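PDB 2RA1: surface layer protein from Geobacillus stearothermophilus, which probably self-assembles into the crystalline surface layer that coats the bacterial cell, this chain being its N-terminal part, which probably binds cell-wall sugars. Local coordinates for residues K232-S237 against T247-V252; Y301-S306 against N321-N326. All blocks are in the same frame, centred on the assembly; numbering follows the deposited sequence.

Contact 1 (K232-S237 against T247-V252)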
ATOM      1  N   LYS A 232       4.435  23.178 -13.335  1.00 57.75           N
ATOM      2  CA  LYS A 232       5.824  23.546 -13.540  1.00 61.89           C
ATOM      3  C   LYS A 232       6.351  23.068 -14.889  1.00 67.93           C
ATOM      4  O   LYS A 232       5.868  22.080 -15.442  1.00 69.29           O
ATOM      5  CB  LYS A 232       6.691  22.974 -12.424  1.00 61.84           C
ATOM      6  CG  LYS A 232       7.948  23.770 -12.158  1.00 67.04           C
ATOM      7  CD  LYS A 232       7.799  24.606 -10.909  1.00 73.93           C
ATOM      8  CE  LYS A 232       7.610  23.719  -9.678  1.00 76.61           C
ATOM      9  NZ  LYS A 232       6.227  23.176  -9.546  1.00 78.91           N
ATOM     10  N   VAL A 233       7.328  23.796 -15.420  1.00 68.60           N
ATOM     11  CA  VAL A 233       8.078  23.335 -16.576  1.00 60.43           C
ATOM     12  C   VAL A 233       9.203  22.498 -16.026  1.00 56.93           C
ATOM     13  O   VAL A 233      10.009  22.979 -15.228  1.00 59.44           O
ATOM     14  CB  VAL A 233       8.685  24.501 -17.394  1.00 56.51           C
ATOM     15  CG1 VAL A 233       9.714  23.978 -18.389  1.00 49.05           C
ATOM     16  CG2 VAL A 233       7.597  25.283 -18.100  1.00 52.07           C
ATOM     17  N   GLU A 234       9.258  21.244 -16.453  1.00 57.41           N
ATOM     18  CA  GLU A 234      10.237  20.319 -15.914  1.00 59.61           C
ATOM     19  C   GLU A 234      11.530  20.280 -16.718  1.00 58.24           C
ATOM     20  O   GLU A 234      12.610  20.151 -16.144  1.00 62.72           O
ATOM     21  CB  GLU A 234       9.646  18.917 -15.799  1.00 64.90           C
ATOM     22  CG  GLU A 234      10.392  18.021 -14.825  1.00 73.17           C
ATOM     23  CD  GLU A 234       9.832  16.612 -14.790  1.00 78.38           C
ATOM     24  OE1 GLU A 234       9.544  16.112 -13.680  1.00 80.07           O
ATOM     25  OE2 GLU A 234       9.674  16.009 -15.875  1.00 79.74           O
ATOM     26  N   SER A 235      11.442  20.389 -18.038  1.00 50.75           N
ATOM     27  CA  SER A 235      12.655  20.231 -18.830  1.00 51.73           C
ATOM     28  C   SER A 235      12.503  20.484 -20.319  1.00 52.85           C
ATOM     29  O   SER A 235      11.403  20.484 -20.872  1.00 53.87           O
ATOM     30  CB  SER A 235      13.243  18.826 -18.620  1.00 44.96           C
ATOM     31  OG  SER A 235      12.404  17.828 -19.186  1.00 49.72           O
ATOM     32  N   VAL A 236      13.639  20.687 -20.967  1.00 53.09           N
ATOM     33  CA  VAL A 236      13.677  20.765 -22.412  1.00 49.02           C
ATOM     34  C   VAL A 236      14.847  19.938 -22.942  1.00 52.62           C
ATOM     35  O   VAL A 236      15.888  19.822 -22.291  1.00 57.34           O
ATOM     36  CB  VAL A 236      13.706  22.231 -22.904  1.00 44.63           C
ATOM     37  CG1 VAL A 236      12.369  22.912 -22.590  1.00 36.45           C
ATOM     38  CG2 VAL A 236      14.889  23.020 -22.302  1.00 26.49           C
ATOM     39  N   SER A 237      14.656  19.332 -24.106  1.00 48.37           N
ATOM     40  CA  SER A 237      15.695  18.515 -24.711  1.00 47.59           C
ATOM     41  C   SER A 237      15.551  18.584 -26.206  1.00 41.55           C
ATOM     42  O   SER A 237      14.438  18.599 -26.718  1.00 38.81           O
ATOM     43  CB  SER A 237      15.574  17.066 -24.257  1.00 52.40           C
ATOM     44  OG  SER A 237      14.222  16.662 -24.246  1.00 56.01           O
ATOM     45  N   THR A 247       8.814  19.341 -21.378  1.00 56.68           N
ATOM     46  CA  THR A 247       8.056  18.489 -20.456  1.00 55.64           C
ATOM     47  C   THR A 247       7.375  19.289 -19.331  1.00 53.46           C
ATOM     48  O   THR A 247       7.996  20.148 -18.710  1.00 47.82           O
ATOM     49  CB  THR A 247       8.973  17.429 -19.816  1.00 57.61           C
ATOM     50  OG1 THR A 247       9.597  16.654 -20.844  1.00 56.98           O
ATOM     51  CG2 THR A 247       8.172  16.510 -18.903  1.00 58.92           C
ATOM     52  N   PHE A 248       6.102  19.004 -19.070  1.00 59.74           N
ATOM     53  CA  PHE A 248       5.388  19.670 -17.981  1.00 61.40           C
ATOM     54  C   PHE A 248       5.086  18.713 -16.814  1.00 61.35           C
ATOM     55  O   PHE A 248       4.894  17.508 -17.014  1.00 59.87           O
ATOM     56  CB  PHE A 248       4.083  20.287 -18.486  1.00 59.95           C
ATOM     57  CG  PHE A 248       4.227  21.081 -19.752  1.00 56.56           C
ATOM     58  CD1 PHE A 248       3.619  20.660 -20.925  1.00 52.58           C
ATOM     59  CD2 PHE A 248       4.959  22.259 -19.772  1.00 60.85           C
ATOM     60  CE1 PHE A 248       3.743  21.394 -22.095  1.00 56.36           C
ATOM     61  CE2 PHE A 248       5.088  23.003 -20.947  1.00 55.12           C
ATOM     62  CZ  PHE A 248       4.476  22.572 -22.106  1.00 51.84           C
ATOM     63  N   THR A 249       5.029  19.250 -15.599  1.00 59.49           N
ATOM     64  CA  THR A 249       4.710  18.430 -14.435  1.00 60.77           C
ATOM     65  C   THR A 249       3.201  18.333 -14.251  1.00 62.26           C
ATOM     66  O   THR A 249       2.721  17.936 -13.196  1.00 67.20           O
ATOM     67  CB  THR A 249       5.322  19.010 -13.136  1.00 60.87           C
ATOM     68  OG1 THR A 249       4.712  20.271 -12.837  1.00 60.23           O
ATOM     69  CG2 THR A 249       6.831  19.185 -13.262  1.00 58.18           C
ATOM     70  N   LYS A 250       2.449  18.693 -15.282  1.00 65.11           N
ATOM     71  CA  LYS A 250       1.018  18.900 -15.131  1.00 63.50           C
ATOM     72  C   LYS A 250       0.459  19.363 -16.468  1.00 71.50           C
ATOM     73  O   LYS A 250       0.929  20.350 -17.020  1.00 74.44           O
ATOM     74  CB  LYS A 250       0.788  19.969 -14.058  1.00 58.12           C
ATOM     75  CG  LYS A 250      -0.518  19.859 -13.292  1.00 60.52           C
ATOM     76  CD  LYS A 250      -0.450  20.608 -11.964  1.00 62.31           C
ATOM     77  CE  LYS A 250      -1.785  20.568 -11.235  1.00 64.19           C
ATOM     78  NZ  LYS A 250      -1.923  21.701 -10.286  1.00 61.94           N
ATOM     79  N   PRO A 251      -0.548  18.651 -16.998  1.00 78.75           N
ATOM     80  CA  PRO A 251      -1.091  18.927 -18.336  1.00 78.49           C
ATOM     81  C   PRO A 251      -1.336  20.413 -18.567  1.00 75.04           C
ATOM     82  O   PRO A 251      -1.790  21.133 -17.672  1.00 74.37           O
ATOM     83  CB  PRO A 251      -2.424  18.163 -18.334  1.00 83.60           C
ATOM     84  CG  PRO A 251      -2.713  17.924 -16.864  1.00 84.04           C
ATOM     85  CD  PRO A 251      -1.361  17.645 -16.301  1.00 82.78           C
ATOM     86  N   VAL A 252      -1.038  20.870 -19.774  1.00 71.61           N
ATOM     87  CA  VAL A 252      -1.088  22.293 -20.066  1.00 64.58           C
ATOM     88  C   VAL A 252      -2.294  22.686 -20.929  1.00 59.45           C
ATOM     89  O   VAL A 252      -2.665  21.982 -21.873  1.00 58.23           O
ATOM     90  CB  VAL A 252       0.216  22.737 -20.750  1.00 63.72           C
ATOM     91  CG1 VAL A 252       0.424  21.956 -22.047  1.00 57.23           C
ATOM     92  CG2 VAL A 252       0.215  24.244 -20.994  1.00 68.49           C
TER
HETATM   93  O   HOH W   1      11.752  17.535 -21.830  1.00 48.70           O
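Three backbone hydrogen bonds tie K232-S237 to T247-V252: T249 N to K232 O, E234 N to T247 O at 2.8 Å, and T247 N to S235 O. Because E234 and S235 both face T247, the pairing slips by one residue and makes a classic beta bulge near the open end of the hairpin formed by strands 233-240 and 243-248. A side-chain bond extends the ladder beyond the bulge: K232 N donates to T249 OG1 at 3.0 Å, bent to 136° at the hydrogen. The threonine's chi1 of 66° sets OG1 between its own N and carbonyl carbon, facing K232.

Water supplies a further link, lying 2.7 Å from S235 OG and 2.5 Å from T247 OG1, with a weak bond to S235 O. The extended E234 side chain runs alongside T247, its carboxylate in van der Waals reach of the methyl, OE2 3.4 Å from T247 CG2. Apolar contact is lighter: E234 CB meets T249 CG2 at 3.8 Å, and on the buried face V233 CG2 approaches the rim of the F248 ring at CD2, 4.3 Å away. The pairing thus rests chiefly on backbone bonds, completed by a water and a threonine hydroxyl, while V233 and F248 turn hydrocarbon to the domain core.

Contact 2 (Y301-S306 against N321-N326)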
ATOM      1  N   TYR A 301      21.226  26.074 -25.613  1.00 30.32           N
ATOM      2  CA  TYR A 301      20.159  27.021 -25.899  1.00 31.27           C
ATOM      3  C   TYR A 301      19.353  27.226 -24.659  1.00 36.50           C
ATOM      4  O   TYR A 301      19.117  26.289 -23.901  1.00 39.31           O
ATOM      5  CB  TYR A 301      19.260  26.513 -27.048  1.00 30.85           C
ATOM      6  CG  TYR A 301      19.944  26.596 -28.394  1.00 34.07           C
ATOM      7  CD1 TYR A 301      20.813  25.592 -28.816  1.00 36.70           C
ATOM      8  CD2 TYR A 301      19.759  27.693 -29.226  1.00 36.58           C
ATOM      9  CE1 TYR A 301      21.464  25.671 -30.037  1.00 32.47           C
ATOM     10  CE2 TYR A 301      20.412  27.782 -30.447  1.00 32.88           C
ATOM     11  CZ  TYR A 301      21.261  26.770 -30.845  1.00 32.79           C
ATOM     12  OH  TYR A 301      21.915  26.861 -32.057  1.00 37.89           O
ATOM     13  N   THR A 302      18.940  28.462 -24.428  1.00 42.48           N
ATOM     14  CA  THR A 302      18.079  28.718 -23.285  1.00 41.19           C
ATOM     15  C   THR A 302      16.615  29.021 -23.710  1.00 36.06           C
ATOM     16  O   THR A 302      16.346  29.878 -24.551  1.00 36.20           O
ATOM     17  CB  THR A 302      18.733  29.720 -22.265  1.00 38.37           C
ATOM     18  OG1 THR A 302      17.729  30.483 -21.600  1.00 41.72           O
ATOM     19  CG2 THR A 302      19.682  30.656 -22.956  1.00 47.81           C
ATOM     20  N   VAL A 303      15.695  28.258 -23.129  1.00 38.78           N
ATOM     21  CA  VAL A 303      14.274  28.327 -23.424  1.00 36.05           C
ATOM     22  C   VAL A 303      13.491  28.988 -22.296  1.00 38.37           C
ATOM     23  O   VAL A 303      13.302  28.414 -21.225  1.00 45.88           O
ATOM     24  CB  VAL A 303      13.697  26.916 -23.603  1.00 37.17           C
ATOM     25  CG1 VAL A 303      12.205  26.985 -23.953  1.00 23.63           C
ATOM     26  CG2 VAL A 303      14.515  26.117 -24.650  1.00 31.80           C
ATOM     27  N   VAL A 304      13.017  30.194 -22.551  1.00 30.22           N
ATOM     28  CA  VAL A 304      12.222  30.915 -21.583  1.00 26.20           C
ATOM     29  C   VAL A 304      10.722  30.799 -21.918  1.00 29.65           C
ATOM     30  O   VAL A 304      10.266  31.279 -22.960  1.00 24.71           O
ATOM     31  CB  VAL A 304      12.690  32.406 -21.506  1.00 34.05           C
ATOM     32  CG1 VAL A 304      11.723  33.256 -20.715  1.00 27.71           C
ATOM     33  CG2 VAL A 304      14.085  32.486 -20.898  1.00 28.03           C
ATOM     34  N   THR A 305       9.976  30.150 -21.027  1.00 28.55           N
ATOM     35  CA  THR A 305       8.531  29.975 -21.164  1.00 28.14           C
ATOM     36  C   THR A 305       7.798  30.955 -20.278  1.00 30.21           C
ATOM     37  O   THR A 305       8.124  31.118 -19.109  1.00 43.89           O
ATOM     38  CB  THR A 305       8.074  28.555 -20.723  1.00 40.84           C
ATOM     39  OG1 THR A 305       8.897  28.094 -19.641  1.00 37.75           O
ATOM     40  CG2 THR A 305       8.168  27.570 -21.867  1.00 24.57           C
ATOM     41  N   SER A 306       6.786  31.598 -20.825  1.00 32.05           N
ATOM     42  CA  SER A 306       5.968  32.512 -20.051  1.00 32.58           C
ATOM     43  C   SER A 306       4.536  32.353 -20.483  1.00 32.43           C
ATOM     44  O   SER A 306       4.269  31.864 -21.568  1.00 35.05           O
ATOM     45  CB  SER A 306       6.415  33.953 -20.288  1.00 32.78           C
ATOM     46  OG  SER A 306       6.690  34.164 -21.662  1.00 32.72           O
ATOM     47  N   ASN A 321      14.932  27.217 -18.885  1.00 51.56           N
ATOM     48  CA  ASN A 321      15.387  25.842 -18.984  1.00 45.88           C
ATOM     49  C   ASN A 321      16.230  25.702 -20.233  1.00 46.68           C
ATOM     50  O   ASN A 321      15.853  26.199 -21.294  1.00 47.99           O
ATOM     51  CB  ASN A 321      14.193  24.895 -19.053  1.00 46.27           C
ATOM     52  CG  ASN A 321      13.152  25.196 -17.996  1.00 51.41           C
ATOM     53  OD1 ASN A 321      12.655  26.318 -17.896  1.00 55.10           O
ATOM     54  ND2 ASN A 321      12.809  24.190 -17.204  1.00 58.15           N
ATOM     55  N   GLU A 322      17.377  25.048 -20.114  1.00 50.04           N
ATOM     56  CA  GLU A 322      18.259  24.895 -21.267  1.00 52.39           C
ATOM     57  C   GLU A 322      18.384  23.448 -21.747  1.00 49.57           C
ATOM     58  O   GLU A 322      18.021  22.494 -21.051  1.00 46.63           O
ATOM     59  CB  GLU A 322      19.644  25.538 -21.031  1.00 56.48           C
ATOM     60  CG  GLU A 322      20.386  25.092 -19.766  1.00 66.03           C
ATOM     61  CD  GLU A 322      21.804  25.680 -19.656  1.00 68.33           C
ATOM     62  OE1 GLU A 322      22.772  24.877 -19.591  1.00 70.99           O
ATOM     63  OE2 GLU A 322      21.950  26.931 -19.632  1.00 57.82           O
ATOM     64  N   PHE A 323      18.860  23.311 -22.976  1.00 47.98           N
ATOM     65  CA  PHE A 323      19.243  22.022 -23.528  1.00 43.97           C
ATOM     66  C   PHE A 323      20.426  22.307 -24.435  1.00 41.33           C
ATOM     67  O   PHE A 323      20.690  23.468 -24.780  1.00 39.79           O
ATOM     68  CB  PHE A 323      18.096  21.391 -24.326  1.00 42.86           C
ATOM     69  CG  PHE A 323      17.729  22.157 -25.562  1.00 40.04           C
ATOM     70  CD1 PHE A 323      18.450  21.990 -26.740  1.00 39.25           C
ATOM     71  CD2 PHE A 323      16.679  23.063 -25.544  1.00 35.15           C
ATOM     72  CE1 PHE A 323      18.118  22.705 -27.888  1.00 37.21           C
ATOM     73  CE2 PHE A 323      16.346  23.788 -26.682  1.00 36.50           C
ATOM     74  CZ  PHE A 323      17.064  23.609 -27.859  1.00 32.85           C
ATOM     75  N   THR A 324      21.142  21.254 -24.803  1.00 40.61           N
ATOM     76  CA  THR A 324      22.330  21.372 -25.629  1.00 36.49           C
ATOM     77  C   THR A 324      22.092  20.428 -26.764  1.00 39.26           C
ATOM     78  O   THR A 324      21.664  19.288 -26.541  1.00 39.27           O
ATOM     79  CB  THR A 324      23.607  20.926 -24.864  1.00 40.60           C
ATOM     80  OG1 THR A 324      23.751  21.708 -23.676  1.00 43.14           O
ATOM     81  CG2 THR A 324      24.862  21.110 -25.720  1.00 36.43           C
ATOM     82  N   TYR A 325      22.333  20.899 -27.980  1.00 40.95           N
ATOM     83  CA  TYR A 325      22.112  20.079 -29.168  1.00 38.42           C
ATOM     84  C   TYR A 325      23.394  19.370 -29.585  1.00 42.77           C
ATOM     85  O   TYR A 325      24.422  20.005 -29.794  1.00 46.66           O
ATOM     86  CB  TYR A 325      21.565  20.932 -30.315  1.00 41.91           C
ATOM     87  CG  TYR A 325      21.450  20.182 -31.618  1.00 50.30           C
ATOM     88  CD1 TYR A 325      20.699  19.014 -31.708  1.00 55.75           C
ATOM     89  CD2 TYR A 325      22.090  20.638 -32.759  1.00 46.60           C
ATOM     90  CE1 TYR A 325      20.598  18.319 -32.895  1.00 53.04           C
ATOM     91  CE2 TYR A 325      22.000  19.950 -33.948  1.00 47.50           C
ATOM     92  CZ  TYR A 325      21.256  18.794 -34.013  1.00 48.92           C
ATOM     93  OH  TYR A 325      21.172  18.118 -35.200  1.00 48.24           O
ATOM     94  N   ASN A 326      23.332  18.046 -29.678  1.00 49.82           N
ATOM     95  CA  ASN A 326      24.460  17.250 -30.145  1.00 48.30           C
ATOM     96  C   ASN A 326      24.027  16.277 -31.226  1.00 58.44           C
ATOM     97  O   ASN A 326      23.184  15.402 -31.004  1.00 56.76           O
ATOM     98  CB  ASN A 326      25.095  16.477 -29.001  1.00 50.99           C
ATOM     99  CG  ASN A 326      25.759  17.379 -27.989  1.00 52.35           C
ATOM    100  OD1 ASN A 326      26.685  18.122 -28.315  1.00 56.71           O
ATOM    101  ND2 ASN A 326      25.281  17.328 -26.751  1.00 43.72           N
TER
HETATM  102  O   HOH W   2      10.948  26.751 -20.178  1.00 37.09           O
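Y301 starts the ladder against F323 with a pair of backbone bonds: Y301 N reaches F323 O at 2.8 Å, nearly head-on to the carbonyl, and F323 N returns to Y301 O in the carbonyl plane at 3.1 Å. Y301 CB sits over one face of the F323 ring, 4.1 Å from the centroid, a CH-pi contact. F323 CG is flanked by both backbone neighbours (chi1 66°), a setting that tips the ring over toward Y301. The two rings are near parallel, 19° apart, but slid so far that they barely overlap; the tyrosine hydroxyl is bonded to V296 N. Next comes T302, opposite E322 in a non-hydrogen-bonded pair; the E322 carboxylate makes a salt bridge with K267. Strands 300-305 and 319-324 are antiparallel neighbours at one border of the seven-stranded sheet of the bacterial Ig-like domain, 319-324 being an outermost strand of that sheet. V303 forms a second hydrogen-bonded pair, with N321, and its CG2 meets the edge of the F323 ring at CE2, 3.6 Å away. With the F323 ring cut back to an alanine, Y301 CB and V303 CG2 would probably lose the surface they pack on, and a gap would open on the face of the sheet that carries Y301 and V303. At T305 the link is a water: T305 OG1 donates to it at 2.5 Å, and the water donates to V303 O and, at 2.9 Å, to N321 OD1, which also bonds S319 OG.

Overall arrangement
Contacts 1 and 2 lie about 13 Å apart, centre to centre, within the bacterial Ig-like domain, and follow one another along the chain. The sheet runs in the order 233-240, 243-248, 286-291, 272-280, 262-266, 300-305, 319-324, so contact 1 joins the two strands at one border and contact 2 the two at the other. Those borders nevertheless meet: V233 CG1 lies 3.3 Å from N321 ND2, V233 CG2 3.5 Å from T305 OG1, and V236 CG2 3.4 Å from E322 O. The sheet therefore curls until its two borders pack against each other, side chain on side chain and side chain on backbone, and F323 also meets the F244 ring of strand 243-248.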